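Side-chain contacts in endoglucanase FnCel5A (Fervidobacterium nodosum, PDB 3NCO), which probably hydrolyses the internal beta-1,4-glucosidic bonds of cellulose and related beta-glucans, as a glycosyl hydrolase of family 5: residues 81-84 with 85-89; 126-129 with 130-133; 244-247 with 248-252. All coordinates share one frame; numbering follows the deposited sequence.

Interaction 1 of 3, residues 81-84 with 85-89; sequences LDRV and KHVVD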
ATOM      1  N   LEU A  81     -16.950   2.268 -10.536  1.00 17.64           N
ATOM      2  CA  LEU A  81     -16.373   3.570 -10.320  1.00 18.27           C
ATOM      3  C   LEU A  81     -17.199   4.307  -9.245  1.00 19.76           C
ATOM      4  O   LEU A  81     -16.642   4.939  -8.325  1.00 20.15           O
ATOM      5  CB  LEU A  81     -16.398   4.369 -11.640  1.00 18.76           C
ATOM      6  CG  LEU A  81     -15.773   5.784 -11.559  1.00 20.05           C
ATOM      7  CD1 LEU A  81     -14.331   5.773 -10.983  1.00 20.59           C
ATOM      8  CD2 LEU A  81     -15.822   6.439 -12.952  1.00 19.55           C
ATOM      9  N   ASP A  82     -18.529   4.190  -9.330  1.00 20.06           N
ATOM     10  CA  ASP A  82     -19.404   4.847  -8.347  1.00 21.14           C
ATOM     11  C   ASP A  82     -19.133   4.333  -6.933  1.00 20.14           C
ATOM     12  O   ASP A  82     -19.106   5.104  -5.977  1.00 20.75           O
ATOM     13  CB  ASP A  82     -20.864   4.652  -8.721  1.00 22.82           C
ATOM     14  CG  ASP A  82     -21.264   5.499  -9.908  1.00 27.34           C
ATOM     15  OD1 ASP A  82     -20.464   6.375 -10.321  1.00 31.87           O
ATOM     16  OD2 ASP A  82     -22.400   5.302 -10.397  1.00 31.39           O
ATOM     17  N   ARG A  83     -18.916   3.036  -6.840  1.00 18.68           N
ATOM     18  CA  ARG A  83     -18.580   2.411  -5.556  1.00 17.22           C
ATOM     19  C   ARG A  83     -17.279   2.975  -4.979  1.00 18.18           C
ATOM     20  O   ARG A  83     -17.225   3.325  -3.766  1.00 18.02           O
ATOM     21  CB  ARG A  83     -18.406   0.875  -5.757  1.00 17.05           C
ATOM     22  CG  ARG A  83     -17.990   0.067  -4.503  1.00 17.75           C
ATOM     23  CD  ARG A  83     -18.888   0.302  -3.309  1.00 20.39           C
ATOM     24  NE  ARG A  83     -18.360  -0.407  -2.157  1.00 16.35           N
ATOM     25  CZ  ARG A  83     -18.717  -0.165  -0.900  1.00 16.89           C
ATOM     26  NH1 ARG A  83     -19.641   0.771  -0.625  1.00 19.31           N
ATOM     27  NH2 ARG A  83     -18.134  -0.880   0.090  1.00 16.37           N
ATOM     28  N   VAL A  84     -16.218   2.985  -5.813  1.00 18.44           N
ATOM     29  CA  VAL A  84     -14.934   3.514  -5.315  1.00 17.95           C
ATOM     30  C   VAL A  84     -15.087   5.000  -4.881  1.00 18.69           C
ATOM     31  O   VAL A  84     -14.547   5.427  -3.841  1.00 18.89           O
ATOM     32  CB  VAL A  84     -13.772   3.267  -6.331  1.00 19.50           C
ATOM     33  CG1 VAL A  84     -12.460   3.828  -5.817  1.00 18.10           C
ATOM     34  CG2 VAL A  84     -13.591   1.781  -6.550  1.00 18.59           C
ATOM     35  N   LYS A  85     -15.805   5.769  -5.692  1.00 18.71           N
ATOM     36  CA  LYS A  85     -16.042   7.193  -5.360  1.00 20.25           C
ATOM     37  C   LYS A  85     -16.779   7.296  -4.042  1.00 19.13           C
ATOM     38  O   LYS A  85     -16.491   8.181  -3.218  1.00 19.85           O
ATOM     39  CB  LYS A  85     -16.845   7.923  -6.434  1.00 19.76           C
ATOM     40  CG  LYS A  85     -16.041   8.272  -7.653  1.00 25.92           C
ATOM     41  CD  LYS A  85     -16.879   8.700  -8.844  1.00 32.86           C
ATOM     42  CE  LYS A  85     -17.241  10.183  -8.833  1.00 39.04           C
ATOM     43  NZ  LYS A  85     -17.798  10.542 -10.194  1.00 40.30           N
ATOM     44  N   HIS A  86     -17.767   6.433  -3.849  1.00 18.67           N
ATOM     45  CA  HIS A  86     -18.465   6.441  -2.562  1.00 18.70           C
ATOM     46  C   HIS A  86     -17.514   6.157  -1.395  1.00 17.88           C
ATOM     47  O   HIS A  86     -17.504   6.853  -0.376  1.00 18.50           O
ATOM     48  CB  HIS A  86     -19.618   5.451  -2.540  1.00 19.57           C
ATOM     49  CG  HIS A  86     -20.188   5.257  -1.172  1.00 21.23           C
ATOM     50  ND1 HIS A  86     -21.048   6.172  -0.587  1.00 21.96           N
ATOM     51  CD2 HIS A  86     -19.952   4.305  -0.240  1.00 21.50           C
ATOM     52  CE1 HIS A  86     -21.359   5.756   0.635  1.00 24.29           C
ATOM     53  NE2 HIS A  86     -20.704   4.621   0.869  1.00 20.53           N
ATOM     54  N   VAL A  87     -16.652   5.145  -1.578  1.00 17.51           N
ATOM     55  CA  VAL A  87     -15.768   4.743  -0.492  1.00 16.72           C
ATOM     56  C   VAL A  87     -14.719   5.839  -0.189  1.00 16.12           C
ATOM     57  O   VAL A  87     -14.345   6.088   0.963  1.00 17.22           O
ATOM     58  CB  VAL A  87     -15.088   3.403  -0.894  1.00 18.86           C
ATOM     59  CG1 VAL A  87     -13.896   3.127  -0.076  1.00 19.30           C
ATOM     60  CG2 VAL A  87     -16.092   2.279  -0.781  1.00 18.05           C
ATOM     61  N   VAL A  88     -14.173   6.445  -1.230  1.00 16.33           N
ATOM     62  CA  VAL A  88     -13.260   7.595  -1.032  1.00 15.64           C
ATOM     63  C   VAL A  88     -13.955   8.752  -0.345  1.00 15.93           C
ATOM     64  O   VAL A  88     -13.367   9.354   0.576  1.00 19.72           O
ATOM     65  CB  VAL A  88     -12.880   8.191  -2.350  1.00 16.06           C
ATOM     66  CG1 VAL A  88     -12.037   9.448  -2.140  1.00 16.77           C
ATOM     67  CG2 VAL A  88     -12.028   7.167  -3.068  1.00 13.28           C
ATOM     68  N   ASP A  89     -15.198   9.032  -0.759  1.00 17.85           N
ATOM     69  CA  ASP A  89     -15.983  10.123  -0.162  1.00 17.32           C
ATOM     70  C   ASP A  89     -16.134   9.936   1.346  1.00 16.80           C
ATOM     71  O   ASP A  89     -15.914  10.865   2.134  1.00 20.06           O
ATOM     72  CB  ASP A  89     -17.387  10.194  -0.775  1.00 17.41           C
ATOM     73  CG  ASP A  89     -17.406  10.779  -2.174  1.00 19.40           C
ATOM     74  OD1 ASP A  89     -16.410  11.393  -2.595  1.00 21.25           O
ATOM     75  OD2 ASP A  89     -18.475  10.632  -2.823  1.00 24.07           O
TER

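Interaction 2 of 3, residues 126-129 with 130-133; sequences VAQA and FKDY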
ATOM      1  N   VAL A 126      -9.415   6.898 -14.051  1.00 18.53           N
ATOM      2  CA  VAL A 126      -9.484   7.137 -12.608  1.00 17.96           C
ATOM      3  C   VAL A 126      -9.029   8.577 -12.313  1.00 18.82           C
ATOM      4  O   VAL A 126      -9.724   9.336 -11.562  1.00 19.23           O
ATOM      5  CB  VAL A 126      -8.617   6.157 -11.825  1.00 18.25           C
ATOM      6  CG1 VAL A 126      -8.699   6.499 -10.309  1.00 15.30           C
ATOM      7  CG2 VAL A 126      -9.047   4.701 -12.097  1.00 16.79           C
ATOM      8  N   ALA A 127      -7.952   8.999 -12.965  1.00 18.35           N
ATOM      9  CA  ALA A 127      -7.513  10.391 -12.839  1.00 18.98           C
ATOM     10  C   ALA A 127      -8.592  11.358 -13.290  1.00 18.74           C
ATOM     11  O   ALA A 127      -8.810  12.430 -12.680  1.00 19.68           O
ATOM     12  CB  ALA A 127      -6.192  10.657 -13.614  1.00 18.79           C
ATOM     13  N   GLN A 128      -9.258  11.068 -14.418  1.00 18.95           N
ATOM     14  CA  GLN A 128     -10.291  11.996 -14.858  1.00 19.54           C
ATOM     15  C   GLN A 128     -11.391  12.056 -13.812  1.00 19.49           C
ATOM     16  O   GLN A 128     -11.905  13.164 -13.476  1.00 21.30           O
ATOM     17  CB  GLN A 128     -10.882  11.552 -16.181  1.00 20.80           C
ATOM     18  CG  GLN A 128     -12.132  12.355 -16.615  1.00 22.95           C
ATOM     19  CD  GLN A 128     -11.790  13.762 -17.087  1.00 30.04           C
ATOM     20  OE1 GLN A 128     -10.706  13.998 -17.599  1.00 33.08           O
ATOM     21  NE2 GLN A 128     -12.721  14.701 -16.905  1.00 33.04           N
ATOM     22  N   ALA A 129     -11.759  10.891 -13.279  1.00 18.83           N
ATOM     23  CA  ALA A 129     -12.911  10.816 -12.347  1.00 18.61           C
ATOM     24  C   ALA A 129     -12.633  11.547 -11.040  1.00 19.23           C
ATOM     25  O   ALA A 129     -13.548  12.195 -10.462  1.00 19.93           O
ATOM     26  CB  ALA A 129     -13.352   9.390 -12.105  1.00 18.86           C
ATOM     27  N   PHE A 130     -11.375  11.481 -10.588  1.00 19.05           N
ATOM     28  CA  PHE A 130     -11.031  12.056  -9.273  1.00 18.35           C
ATOM     29  C   PHE A 130     -10.327  13.430  -9.362  1.00 18.93           C
ATOM     30  O   PHE A 130      -9.896  13.968  -8.366  1.00 19.53           O
ATOM     31  CB  PHE A 130     -10.198  11.023  -8.473  1.00 16.67           C
ATOM     32  CG  PHE A 130     -11.041   9.884  -7.949  1.00 18.30           C
ATOM     33  CD1 PHE A 130     -11.753  10.037  -6.759  1.00 19.96           C
ATOM     34  CD2 PHE A 130     -11.125   8.676  -8.639  1.00 19.68           C
ATOM     35  CE1 PHE A 130     -12.546   8.969  -6.249  1.00 22.07           C
ATOM     36  CE2 PHE A 130     -11.905   7.595  -8.158  1.00 20.95           C
ATOM     37  CZ  PHE A 130     -12.600   7.743  -6.939  1.00 19.70           C
ATOM     38  N   LYS A 131     -10.305  14.029 -10.561  1.00 17.93           N
ATOM     39  CA  LYS A 131      -9.428  15.193 -10.780  1.00 19.89           C
ATOM     40  C   LYS A 131      -9.656  16.362  -9.816  1.00 21.03           C
ATOM     41  O   LYS A 131      -8.704  17.072  -9.449  1.00 22.05           O
ATOM     42  CB  LYS A 131      -9.492  15.656 -12.250  1.00 18.93           C
ATOM     43  CG  LYS A 131     -10.801  16.288 -12.674  1.00 22.61           C
ATOM     44  CD  LYS A 131     -10.760  16.556 -14.175  1.00 28.56           C
ATOM     45  CE  LYS A 131     -12.084  17.130 -14.697  1.00 32.92           C
ATOM     46  NZ  LYS A 131     -12.479  18.426 -14.077  1.00 34.45           N
ATOM     47  N   ASP A 132     -10.910  16.540  -9.396  1.00 22.43           N
ATOM     48  CA  ASP A 132     -11.286  17.710  -8.610  1.00 23.75           C
ATOM     49  C   ASP A 132     -11.335  17.369  -7.111  1.00 23.60           C
ATOM     50  O   ASP A 132     -11.753  18.206  -6.312  1.00 25.45           O
ATOM     51  CB  ASP A 132     -12.627  18.286  -9.099  1.00 25.15           C
ATOM     52  CG  ASP A 132     -12.525  18.866 -10.530  1.00 29.17           C
ATOM     53  OD1 ASP A 132     -11.549  19.593 -10.787  1.00 32.31           O
ATOM     54  OD2 ASP A 132     -13.407  18.592 -11.389  1.00 34.14           O
ATOM     55  N   TYR A 133     -10.956  16.148  -6.742  1.00 22.36           N
ATOM     56  CA  TYR A 133     -10.962  15.755  -5.334  1.00 21.03           C
ATOM     57  C   TYR A 133      -9.887  16.504  -4.559  1.00 21.54           C
ATOM     58  O   TYR A 133      -8.853  16.854  -5.134  1.00 21.72           O
ATOM     59  CB  TYR A 133     -10.762  14.225  -5.214  1.00 20.15           C
ATOM     60  CG  TYR A 133     -12.066  13.464  -5.218  1.00 21.42           C
ATOM     61  CD1 TYR A 133     -12.876  13.447  -6.350  1.00 22.52           C
ATOM     62  CD2 TYR A 133     -12.466  12.750  -4.105  1.00 19.50           C
ATOM     63  CE1 TYR A 133     -14.090  12.750  -6.381  1.00 23.93           C
ATOM     64  CE2 TYR A 133     -13.662  12.046  -4.104  1.00 21.26           C
ATOM     65  CZ  TYR A 133     -14.486  12.050  -5.248  1.00 23.34           C
ATOM     66  OH  TYR A 133     -15.693  11.357  -5.307  1.00 25.43           O
TER
HETATM   67  O   HOH W   1     -13.364  14.941  -9.662  1.00 23.69           O

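Interaction 3 of 3, residues 244-247 with 248-252; sequences YVSE and WAKKN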
ATOM      1  N   TYR A 244      19.239   1.000   4.440  1.00 18.60           N
ATOM      2  CA  TYR A 244      19.509   0.902   3.034  1.00 19.08           C
ATOM      3  C   TYR A 244      18.495   1.716   2.235  1.00 18.44           C
ATOM      4  O   TYR A 244      18.874   2.442   1.306  1.00 19.32           O
ATOM      5  CB  TYR A 244      19.483  -0.578   2.628  1.00 19.03           C
ATOM      6  CG  TYR A 244      19.765  -0.869   1.185  1.00 18.86           C
ATOM      7  CD1 TYR A 244      21.060  -0.791   0.692  1.00 19.91           C
ATOM      8  CD2 TYR A 244      18.749  -1.322   0.333  1.00 17.93           C
ATOM      9  CE1 TYR A 244      21.343  -1.094  -0.619  1.00 23.98           C
ATOM     10  CE2 TYR A 244      19.043  -1.614  -1.052  1.00 21.83           C
ATOM     11  CZ  TYR A 244      20.362  -1.492  -1.470  1.00 22.79           C
ATOM     12  OH  TYR A 244      20.751  -1.788  -2.767  1.00 26.59           O
ATOM     13  N   VAL A 245      17.201   1.600   2.579  1.00 16.89           N
ATOM     14  CA  VAL A 245      16.172   2.380   1.831  1.00 15.70           C
ATOM     15  C   VAL A 245      16.331   3.887   2.085  1.00 14.49           C
ATOM     16  O   VAL A 245      16.199   4.689   1.139  1.00 16.98           O
ATOM     17  CB  VAL A 245      14.762   1.932   2.199  1.00 15.55           C
ATOM     18  CG1 VAL A 245      13.646   2.781   1.466  1.00 15.99           C
ATOM     19  CG2 VAL A 245      14.600   0.380   1.861  1.00 16.66           C
ATOM     20  N   SER A 246      16.591   4.243   3.337  1.00 15.15           N
ATOM     21  CA  SER A 246      16.771   5.624   3.702  1.00 15.46           C
ATOM     22  C   SER A 246      17.953   6.242   2.982  1.00 17.10           C
ATOM     23  O   SER A 246      17.853   7.340   2.429  1.00 18.35           O
ATOM     24  CB  SER A 246      16.953   5.712   5.231  1.00 16.27           C
ATOM     25  OG  SER A 246      17.427   6.993   5.576  1.00 18.23           O
ATOM     26  N   GLU A 247      19.097   5.553   2.947  1.00 17.18           N
ATOM     27  CA  GLU A 247      20.225   6.145   2.210  1.00 17.27           C
ATOM     28  C   GLU A 247      19.899   6.350   0.716  1.00 15.98           C
ATOM     29  O   GLU A 247      20.244   7.398   0.110  1.00 19.67           O
ATOM     30  CB  GLU A 247      21.490   5.279   2.387  1.00 16.81           C
ATOM     31  CG  GLU A 247      21.958   5.183   3.858  1.00 19.77           C
ATOM     32  CD  GLU A 247      23.142   4.218   4.074  1.00 25.46           C
ATOM     33  OE1 GLU A 247      23.409   3.357   3.184  1.00 35.36           O
ATOM     34  OE2 GLU A 247      23.801   4.305   5.146  1.00 32.60           O
ATOM     35  N   TRP A 248      19.239   5.367   0.118  1.00 15.77           N
ATOM     36  CA  TRP A 248      18.802   5.529  -1.285  1.00 16.23           C
ATOM     37  C   TRP A 248      17.843   6.709  -1.479  1.00 16.52           C
ATOM     38  O   TRP A 248      18.006   7.501  -2.416  1.00 17.47           O
ATOM     39  CB  TRP A 248      18.182   4.203  -1.811  1.00 16.50           C
ATOM     40  CG  TRP A 248      17.722   4.293  -3.219  1.00 17.82           C
ATOM     41  CD1 TRP A 248      18.435   3.991  -4.334  1.00 18.91           C
ATOM     42  CD2 TRP A 248      16.430   4.736  -3.676  1.00 16.60           C
ATOM     43  NE1 TRP A 248      17.681   4.223  -5.467  1.00 17.89           N
ATOM     44  CE2 TRP A 248      16.436   4.671  -5.095  1.00 18.66           C
ATOM     45  CE3 TRP A 248      15.250   5.168  -3.018  1.00 17.77           C
ATOM     46  CZ2 TRP A 248      15.294   5.012  -5.892  1.00 17.35           C
ATOM     47  CZ3 TRP A 248      14.128   5.531  -3.811  1.00 15.94           C
ATOM     48  CH2 TRP A 248      14.159   5.435  -5.226  1.00 18.71           C
ATOM     49  N   ALA A 249      16.834   6.796  -0.604  1.00 16.42           N
ATOM     50  CA  ALA A 249      15.853   7.870  -0.736  1.00 15.92           C
ATOM     51  C   ALA A 249      16.488   9.271  -0.560  1.00 17.62           C
ATOM     52  O   ALA A 249      16.070  10.242  -1.241  1.00 16.95           O
ATOM     53  CB  ALA A 249      14.727   7.645   0.225  1.00 18.10           C
ATOM     54  N   LYS A 250      17.421   9.392   0.383  1.00 16.40           N
ATOM     55  CA  LYS A 250      18.080  10.684   0.571  1.00 16.90           C
ATOM     56  C   LYS A 250      18.896  11.035  -0.681  1.00 16.83           C
ATOM     57  O   LYS A 250      18.964  12.204  -1.106  1.00 18.00           O
ATOM     58  CB  LYS A 250      18.992  10.618   1.776  1.00 17.58           C
ATOM     59  CG  LYS A 250      18.256  10.618   3.096  1.00 18.40           C
ATOM     60  CD  LYS A 250      19.363  10.249   4.025  1.00 23.09           C
ATOM     61  CE  LYS A 250      19.003  10.299   5.427  1.00 29.51           C
ATOM     62  NZ  LYS A 250      20.328   9.873   6.016  1.00 26.24           N
ATOM     63  N   LYS A 251      19.585  10.023  -1.240  1.00 17.15           N
ATOM     64  CA  LYS A 251      20.400  10.273  -2.431  1.00 18.32           C
ATOM     65  C   LYS A 251      19.522  10.684  -3.585  1.00 17.44           C
ATOM     66  O   LYS A 251      19.944  11.500  -4.428  1.00 19.43           O
ATOM     67  CB  LYS A 251      21.204   9.023  -2.791  1.00 18.60           C
ATOM     68  CG  LYS A 251      22.107   9.218  -3.997  1.00 22.91           C
ATOM     69  CD  LYS A 251      22.826   7.952  -4.374  1.00 28.29           C
ATOM     70  CE  LYS A 251      23.735   8.211  -5.602  1.00 33.06           C
ATOM     71  NZ  LYS A 251      24.472   9.481  -5.490  1.00 39.19           N
ATOM     72  N   ASN A 252      18.298  10.124  -3.630  1.00 16.73           N
ATOM     73  CA  ASN A 252      17.376  10.354  -4.756  1.00 15.82           C
ATOM     74  C   ASN A 252      16.290  11.420  -4.487  1.00 17.45           C
ATOM     75  O   ASN A 252      15.402  11.709  -5.339  1.00 17.05           O
ATOM     76  CB  ASN A 252      16.770   9.034  -5.237  1.00 16.00           C
ATOM     77  CG  ASN A 252      17.830   8.172  -5.911  1.00 16.76           C
ATOM     78  OD1 ASN A 252      18.443   7.315  -5.276  1.00 21.76           O
ATOM     79  ND2 ASN A 252      18.088   8.446  -7.158  1.00 17.40           N
TER
HETATM   80  O   HOH W   2      19.292   7.657   7.215  1.00 28.84           O

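Interaction 1 of 3, residues 81-84 with 85-89
Lys85 folds back over the preceding turn of its helix and lies against Leu81. Its CB rests near two carbonyl oxygens, with Leu81 O at 3.5 Å and Asp82 O slightly farther. Because CG stands beside the backbone N (chi1 -76°), the chain runs back towards Leu81: CG keeps its contact with Leu81 O, and CD reaches Leu81 CG at 4.1 Å, the two side chains crossing obliquely. A bend at chi3 then carries CE and NZ away from the turn. Lys85 NZ remains 4.9 Å from Asp82 OD1, too far for a salt bridge, although the opposite charges probably attract weakly; Asp82 finds its stronger mate in Lys78, one turn earlier. The backbone bond Lys85 N to Leu81 O (2.9 Å) closes the same turn.

On another side of the helix, Arg83 bends at chi2 (53°) and lays its guanidinium over Val87. Val87 CG2 sits 3.6 Å above the plane of that group, over its centre, so the flat cation rests on a methyl. Arg83 NH1 comes within 3.6 Å of His86 CD2, with the guanidinium and imidazole planes only 20° apart. Partners elsewhere fix both polar ends: Arg83 binds Glu35 and the Ile42 carbonyl, while His86 NE2 is hydrogen-bonded to Asp44.

The buried side carries valines, Val84 CG1 meeting Val88 CG2 at 4.3 Å, and Val84 also touches Ile62 and Trp64. Leu81 leans on Ala129 of the neighbouring helix 112-130. Such i to i+4 pairing, with an apolar inner side and charged groups elsewhere round the helix, fits helix 78-93 as the crossover between strands 57-60 and 97-101 in a beta-alpha-beta unit of the TIM barrel.

Interaction 2 of 3, residues 126-129 with 130-133
Val126 O is approached twice by Phe130: the backbone N donates to it at 2.9 Å, and ring carbon CD2 meets it at 3.3 Å. The oxygen lies in the plane of the ring, at its edge, which points the aromatic C-H rim rather than a face at the carbonyl. The same CD2 packs on Val126 CG1 at 3.7 Å, so one edge of the ring lies along the turn that begins at Val126. At another part of its rim, Phe130 CD1 stands 3.4 Å above the plane of the Tyr133 ring, over its centre. Tyr133 OH is held by Asp89, and Phe130 continues inward onto Leu137 and Phe139 of strand 137-140.

Lys131 lies alongside Gln128, both side chains pointing the same way, and its CE comes within 3.3 Å of Gln128 NE2. Its CG takes the position between the backbone N and the carbonyl carbon (chi1 70°), and a turn at chi4 (60°) swings NZ towards Asp132. There Lys131 NZ forms a salt bridge with Asp132 OD2 at 2.8 Å, meeting the syn side of the oxygen but 29° out of the carboxylate plane. Replacing this lysine by an alanine would probably deprive the Asp132 carboxylate of its nearby cation and remove the aliphatic support along the Gln128 amide.

A water ties the two segments together, donating to Ala129 O at 2.9 Å and accepting from Asp132 N. The chain meanwhile turns: Tyr133 N bonds back to Phe130 O in a type I beta turn, while the bond from Lys131 N to Gln128 O is weak. Together these features make the alpha-to-beta connection of a TIM barrel, which brings the chain from helix 112-130 round to strand 137-140.

Interaction 3 of 3, residues 244-247 with 248-252
Ser246 and Lys250, one helical turn apart, face each other across a shared water. The serine OG stands anti to its N (chi1 167°), and the lysine chain runs back beside it: CG is placed next to the backbone N (chi1 -74°), and every later torsion is close to fully extended. That straight chain brings Lys250 CE to 3.7 Å from Ser246 OG. The tips themselves do not bond; the water accepts from Lys250 NZ at 2.7 Å and lies 2.6 Å from Ser246 OG. Beneath this bridge, Lys250 N donates to Ser246 O at 2.9 Å, and Lys250 CG passes the same oxygen at 3.4 Å. Lys250 also touches a crystal neighbour, which may influence its extended form.

Trp248 projects from a different side of the helix. With CG opposite the backbone N (chi1 180°), its indole is carried towards Val187 and Val200, while Trp248 CB remains 3.6 Å from both Tyr244 O and Val245 O. The OH of Tyr244 accepts a hydrogen bond from Arg188 NH2.

Glu247 extends elsewhere, only weakly paired with Lys243. The polar link between the Ser246 and Lys250 side chains thus runs through a water to which the ammonium donates, while Glu247 OE2, 6.6 Å from Lys250 NZ, is too far for an ion pair; backbone bonds supply the direct polar ties between these turns.

Along the chain the three contacts come in series, all in the one TIM-barrel domain. Interactions 1 and 2 are neighbours, their centres about 11 Å apart: helix 78-93 packs beside the end of helix 112-130 and the following turn, with Val88 CG1 meeting Tyr133 CE2 at 3.6 Å and Val88 CG2 meeting Phe130 CE1 at 3.7 Å. Interaction 3, on helix 232-252, lies across the chain's centre from interaction 1, with centres about 35 Å apart, and about 31 Å from interaction 2; it touches neither. Interactions 1 and 2 thus join helices adjacent round the eight-stranded parallel barrel, interaction 2 including the loop after its helix, while interaction 3 sits on an outer helix far round it.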